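Local coordinates for fibronectin type III domain-containing protein (Simiduia agarivorans, PDB 6P2K) that probably hydrolyses the beta-glucan backbone of xyloglucan, this part being its family 74 glycoside hydrolase module built from seven-bladed beta-propellers, at residues 25-39 against 58-70. Sequence-based numbering, arbitrary orientation.
Sequences NQANVVYMASDMEGV and NRVFAVAVTPGNS
Thr66 O is gripped by two donors that reach it from opposite faces of its carbonyl plane: Asn25 ND2 at 3.0 Å, across the contact, and the backbone N of Asn69, which closes the type II turn from Thr66 to Asn69. Asn25 lays its amide against this turn. With CG anti to the carbonyl carbon (chi1 -51°), the amide reaches over to the turn, where ND2 serves Thr66 O and OD1 takes the N-H of Gly68 at 2.7 Å, so both ends of the amide are used and its flip is fixed. Beside it Gln26 NE2 touches Ser70 CB, but its hydrogen bond goes to Asp23. A water in the plane of the Tyr31 ring, at its edge, accepts from the hydroxyl and donates to Ser70 O. In between, the contact is apolar. The strands 30-34 and 60-66 run antiparallel but belong to neighbouring four-stranded blades of a beta-propeller, 60-66 being the first strand of its blade, and the two sheets pack face to face through small apolar side chains and Tyr31. Tyr31 crosses Val63 and Val65 at about a right angle, its CE1 3.8 Å from Val65 CG2. Ala33 CB meets Val60 CG1 at 3.6 Å, and Val39, from the next strand of the same blade as 30-34, touches Val63 tip to tip through their CG2 methyls. At the far end the backbones bond directly: Val60 N to Ser34 O at 3.1 Å, and Gly38 N to Asn58 O. Ser34 OG holds the 34-38 turn, accepting from Glu37 N as an ST motif and donating to Gly38 O. Arg59, bent at chi3 (-67°), lies alongside Asp35, whose CB and carbonyl O sit over a guanidinium face; the salt bridge from NH1 to Asp35 OD2 is long, 3.7 Å. Its stronger partners are Gln713 and the carboxylate of Asp124, a zinc ligand together with Gln16, which places Arg59 in the second shell of that zinc ion.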
loop_
_atom_site.group_PDB
_atom_site.type_symbol
_atom_site.label_atom_id
_atom_site.label_comp_id
_atom_site.label_asym_id
_atom_site.label_seq_id
_atom_site.Cartn_x
_atom_site.Cartn_y
_atom_site.Cartn_z
ATOM N N ASN B 25 59.366 -10.526 -13.406
ATOM C CA ASN B 25 60.074 -9.509 -14.172
ATOM C C ASN B 25 59.288 -8.212 -14.309
ATOM O O ASN B 25 59.898 -7.157 -14.519
ATOM C CB ASN B 25 60.410 -10.034 -15.570
ATOM C CG ASN B 25 61.109 -11.376 -15.537
ATOM O OD1 ASN B 25 62.280 -11.469 -15.175
ATOM N ND2 ASN B 25 60.392 -12.427 -15.922
ATOM N N GLN B 26 57.961 -8.258 -14.200
ATOM C CA GLN B 26 57.119 -7.098 -14.475
ATOM C C GLN B 26 56.049 -6.996 -13.399
ATOM O O GLN B 26 55.179 -7.868 -13.307
ATOM C CB GLN B 26 56.464 -7.204 -15.850
ATOM C CG GLN B 26 57.394 -7.400 -17.021
ATOM C CD GLN B 26 56.616 -7.600 -18.300
ATOM O OE1 GLN B 26 56.555 -6.713 -19.151
ATOM N NE2 GLN B 26 55.986 -8.763 -18.431
ATOM N N ALA B 27 56.087 -5.924 -12.612
ATOM C CA ALA B 27 55.030 -5.696 -11.639
ATOM C C ALA B 27 53.698 -5.471 -12.348
ATOM O O ALA B 27 53.646 -4.884 -13.431
ATOM C CB ALA B 27 55.374 -4.502 -10.754
ATOM N N ASN B 28 52.625 -5.968 -11.730
ATOM C CA ASN B 28 51.245 -5.909 -12.206
ATOM C C ASN B 28 50.967 -6.871 -13.358
ATOM O O ASN B 28 49.861 -6.844 -13.917
ATOM C CB ASN B 28 50.837 -4.486 -12.609
ATOM C CG ASN B 28 51.029 -3.490 -11.478
ATOM O OD1 ASN B 28 50.612 -3.737 -10.347
ATOM N ND2 ASN B 28 51.674 -2.366 -11.775
ATOM N N VAL B 29 51.915 -7.733 -13.717
ATOM C CA VAL B 29 51.709 -8.754 -14.742
ATOM C C VAL B 29 51.464 -10.089 -14.049
ATOM O O VAL B 29 52.326 -10.586 -13.316
ATOM C CB VAL B 29 52.903 -8.841 -15.704
ATOM C CG1 VAL B 29 52.702 -9.990 -16.673
ATOM C CG2 VAL B 29 53.047 -7.533 -16.461
ATOM N N VAL B 30 50.283 -10.668 -14.271
ATOM C CA VAL B 30 49.888 -11.918 -13.632
ATOM C C VAL B 30 49.207 -12.822 -14.649
ATOM O O VAL B 30 48.602 -12.361 -15.623
ATOM C CB VAL B 30 48.944 -11.690 -12.428
ATOM C CG1 VAL B 30 49.693 -11.032 -11.282
ATOM C CG2 VAL B 30 47.749 -10.845 -12.845
ATOM N N TYR B 31 49.298 -14.126 -14.401
ATOM C CA TYR B 31 48.637 -15.144 -15.203
ATOM C C TYR B 31 47.705 -15.942 -14.307
ATOM O O TYR B 31 48.026 -16.204 -13.143
ATOM C CB TYR B 31 49.656 -16.065 -15.872
ATOM C CG TYR B 31 50.521 -15.342 -16.876
ATOM C CD1 TYR B 31 51.663 -14.660 -16.477
ATOM C CD2 TYR B 31 50.181 -15.321 -18.220
ATOM C CE1 TYR B 31 52.448 -13.990 -17.395
ATOM C CE2 TYR B 31 50.959 -14.656 -19.145
ATOM C CZ TYR B 31 52.090 -13.992 -18.728
ATOM O OH TYR B 31 52.859 -13.324 -19.650
ATOM N N MET B 32 46.543 -16.311 -14.844
ATOM C CA MET B 32 45.554 -17.080 -14.102
ATOM C C MET B 32 45.351 -18.428 -14.773
ATOM O O MET B 32 45.178 -18.501 -15.995
ATOM C CB MET B 32 44.219 -16.339 -14.005
ATOM C CG MET B 32 43.234 -17.016 -13.061
ATOM S SD MET B 32 41.968 -17.951 -13.935
ATOM C CE MET B 32 41.029 -16.590 -14.597
ATOM N N ALA B 33 45.360 -19.486 -13.968
ATOM C CA ALA B 33 45.198 -20.850 -14.454
ATOM C C ALA B 33 43.770 -21.303 -14.175
ATOM O O ALA B 33 43.410 -21.575 -13.023
ATOM C CB ALA B 33 46.210 -21.783 -13.794
ATOM N N SER B 34 42.958 -21.368 -15.223
ATOM C CA SER B 34 41.637 -21.968 -15.146
ATOM C C SER B 34 41.735 -23.454 -15.472
ATOM O O SER B 34 42.775 -23.950 -15.912
ATOM C CB SER B 34 40.677 -21.272 -16.106
ATOM O OG SER B 34 40.975 -21.629 -17.444
ATOM N N ASP B 35 40.640 -24.175 -15.256
ATOM C CA ASP B 35 40.620 -25.593 -15.589
ATOM C C ASP B 35 39.875 -25.894 -16.884
ATOM O O ASP B 35 39.868 -27.051 -17.318
ATOM C CB ASP B 35 40.033 -26.417 -14.431
ATOM C CG ASP B 35 38.708 -25.880 -13.926
ATOM O OD1 ASP B 35 38.224 -24.852 -14.449
ATOM O OD2 ASP B 35 38.148 -26.495 -12.993
ATOM N N MET B 36 39.267 -24.889 -17.527
ATOM C CA MET B 36 38.600 -25.117 -18.803
ATOM C C MET B 36 38.796 -24.004 -19.829
ATOM O O MET B 36 38.274 -24.129 -20.940
ATOM C CB MET B 36 37.093 -25.348 -18.585
ATOM C CG MET B 36 36.789 -26.612 -17.788
ATOM S SD MET B 36 35.054 -27.070 -17.720
ATOM C CE MET B 36 34.891 -28.013 -19.234
ATOM N N GLU B 37 39.534 -22.938 -19.509
ATOM C CA GLU B 37 39.794 -21.853 -20.453
ATOM C C GLU B 37 41.276 -21.649 -20.735
ATOM O O GLU B 37 41.632 -20.682 -21.417
ATOM C CB GLU B 37 39.213 -20.527 -19.950
ATOM C CG GLU B 37 37.728 -20.378 -20.134
ATOM C CD GLU B 37 36.958 -21.260 -19.194
ATOM O OE1 GLU B 37 36.018 -21.931 -19.663
ATOM O OE2 GLU B 37 37.303 -21.286 -17.990
ATOM N N GLY B 38 42.147 -22.513 -20.227
ATOM C CA GLY B 38 43.564 -22.260 -20.395
ATOM C C GLY B 38 44.022 -21.127 -19.495
ATOM O O GLY B 38 43.547 -20.966 -18.365
ATOM N N VAL B 39 44.944 -20.316 -20.008
ATOM C CA VAL B 39 45.632 -19.294 -19.228
ATOM C C VAL B 39 45.104 -17.921 -19.624
ATOM O O VAL B 39 45.023 -17.601 -20.816
ATOM C CB VAL B 39 47.156 -19.369 -19.430
ATOM C CG1 VAL B 39 47.850 -18.202 -18.737
ATOM C CG2 VAL B 39 47.693 -20.694 -18.922
ATOM N N ASN B 58 43.236 -27.567 -21.886
ATOM C CA ASN B 58 42.939 -26.315 -21.203
ATOM C C ASN B 58 42.796 -26.459 -19.692
ATOM O O ASN B 58 42.476 -25.473 -19.019
ATOM C CB ASN B 58 41.671 -25.690 -21.791
ATOM C CG ASN B 58 41.924 -25.032 -23.132
ATOM O OD1 ASN B 58 43.014 -24.518 -23.389
ATOM N ND2 ASN B 58 40.921 -25.048 -23.997
ATOM N N ARG B 59 43.039 -27.646 -19.141
ATOM C CA ARG B 59 43.076 -27.827 -17.689
ATOM C C ARG B 59 44.484 -27.485 -17.216
ATOM O O ARG B 59 45.388 -28.322 -17.228
ATOM C CB ARG B 59 42.676 -29.246 -17.311
ATOM C CG ARG B 59 42.409 -29.449 -15.826
ATOM C CD ARG B 59 41.554 -30.680 -15.580
ATOM N NE ARG B 59 40.196 -30.515 -16.095
ATOM C CZ ARG B 59 39.169 -30.082 -15.369
ATOM N NH1 ARG B 59 39.341 -29.767 -14.093
ATOM N NH2 ARG B 59 37.968 -29.965 -15.917
ATOM N N VAL B 60 44.675 -26.234 -16.798
ATOM C CA VAL B 60 45.997 -25.714 -16.462
ATOM C C VAL B 60 46.234 -25.857 -14.966
ATOM O O VAL B 60 45.412 -25.420 -14.152
ATOM C CB VAL B 60 46.136 -24.246 -16.899
ATOM C CG1 VAL B 60 47.510 -23.714 -16.521
ATOM C CG2 VAL B 60 45.900 -24.113 -18.392
ATOM N N PHE B 61 47.372 -26.457 -14.603
ATOM C CA PHE B 61 47.739 -26.651 -13.210
ATOM C C PHE B 61 48.886 -25.764 -12.748
ATOM O O PHE B 61 49.085 -25.630 -11.536
ATOM C CB PHE B 61 48.116 -28.118 -12.957
ATOM C CG PHE B 61 46.962 -29.072 -13.062
ATOM C CD1 PHE B 61 45.794 -28.849 -12.355
ATOM C CD2 PHE B 61 47.048 -30.194 -13.866
ATOM C CE1 PHE B 61 44.732 -29.728 -12.450
ATOM C CE2 PHE B 61 45.988 -31.074 -13.965
ATOM C CZ PHE B 61 44.829 -30.839 -13.257
ATOM N N ALA B 62 49.642 -25.159 -13.663
ATOM C CA ALA B 62 50.794 -24.361 -13.268
ATOM C C ALA B 62 51.198 -23.425 -14.398
ATOM O O ALA B 62 51.073 -23.762 -15.579
ATOM C CB ALA B 62 51.981 -25.248 -12.876
ATOM N N VAL B 63 51.682 -22.247 -14.015
ATOM C CA VAL B 63 52.248 -21.269 -14.939
ATOM C C VAL B 63 53.509 -20.701 -14.304
ATOM O O VAL B 63 53.528 -20.396 -13.107
ATOM C CB VAL B 63 51.249 -20.138 -15.274
ATOM C CG1 VAL B 63 51.883 -19.123 -16.212
ATOM C CG2 VAL B 63 49.979 -20.699 -15.887
ATOM N N ALA B 64 54.567 -20.563 -15.103
ATOM C CA ALA B 64 55.819 -19.994 -14.623
ATOM C C ALA B 64 56.442 -19.134 -15.711
ATOM O O ALA B 64 56.516 -19.551 -16.870
ATOM C CB ALA B 64 56.803 -21.086 -14.188
ATOM N N VAL B 65 56.884 -17.938 -15.333
ATOM C CA VAL B 65 57.589 -17.029 -16.228
ATOM C C VAL B 65 59.078 -17.130 -15.937
ATOM O O VAL B 65 59.490 -17.175 -14.773
ATOM C CB VAL B 65 57.085 -15.582 -16.062
ATOM C CG1 VAL B 65 57.570 -14.717 -17.209
ATOM C CG2 VAL B 65 55.569 -15.555 -15.980
ATOM N N THR B 66 59.886 -17.166 -16.986
ATOM C CA THR B 66 61.320 -17.342 -16.798
ATOM C C THR B 66 61.927 -16.100 -16.159
ATOM O O THR B 66 61.701 -14.985 -16.645
ATOM C CB THR B 66 62.015 -17.627 -18.121
ATOM O OG1 THR B 66 61.746 -16.563 -19.039
ATOM C CG2 THR B 66 61.536 -18.943 -18.700
ATOM N N PRO B 67 62.682 -16.245 -15.075
ATOM C CA PRO B 67 63.449 -15.110 -14.555
ATOM C C PRO B 67 64.372 -14.536 -15.621
ATOM O O PRO B 67 65.156 -15.256 -16.242
ATOM C CB PRO B 67 64.240 -15.724 -13.393
ATOM C CG PRO B 67 63.402 -16.885 -12.958
ATOM C CD PRO B 67 62.782 -17.429 -14.207
ATOM N N GLY B 68 64.261 -13.229 -15.843
ATOM C CA GLY B 68 65.084 -12.540 -16.808
ATOM C C GLY B 68 64.560 -12.539 -18.227
ATOM O O GLY B 68 65.186 -11.920 -19.098
ATOM N N ASN B 69 63.439 -13.210 -18.497
ATOM C CA ASN B 69 62.882 -13.244 -19.850
ATOM C C ASN B 69 61.372 -13.451 -19.713
ATOM O O ASN B 69 60.878 -14.580 -19.772
ATOM C CB ASN B 69 63.530 -14.329 -20.697
ATOM C CG ASN B 69 62.900 -14.457 -22.074
ATOM O OD1 ASN B 69 62.160 -13.579 -22.520
ATOM N ND2 ASN B 69 63.192 -15.558 -22.755
ATOM N N SER B 70 60.647 -12.345 -19.546
ATOM C CA SER B 70 59.197 -12.399 -19.391
ATOM C C SER B 70 58.474 -12.865 -20.650
ATOM O O SER B 70 57.242 -12.963 -20.632
ATOM C CB SER B 70 58.664 -11.030 -18.963
ATOM O OG SER B 70 59.025 -10.023 -19.889
HETATM O O HOH W 1 55.332 -12.171 -19.179
#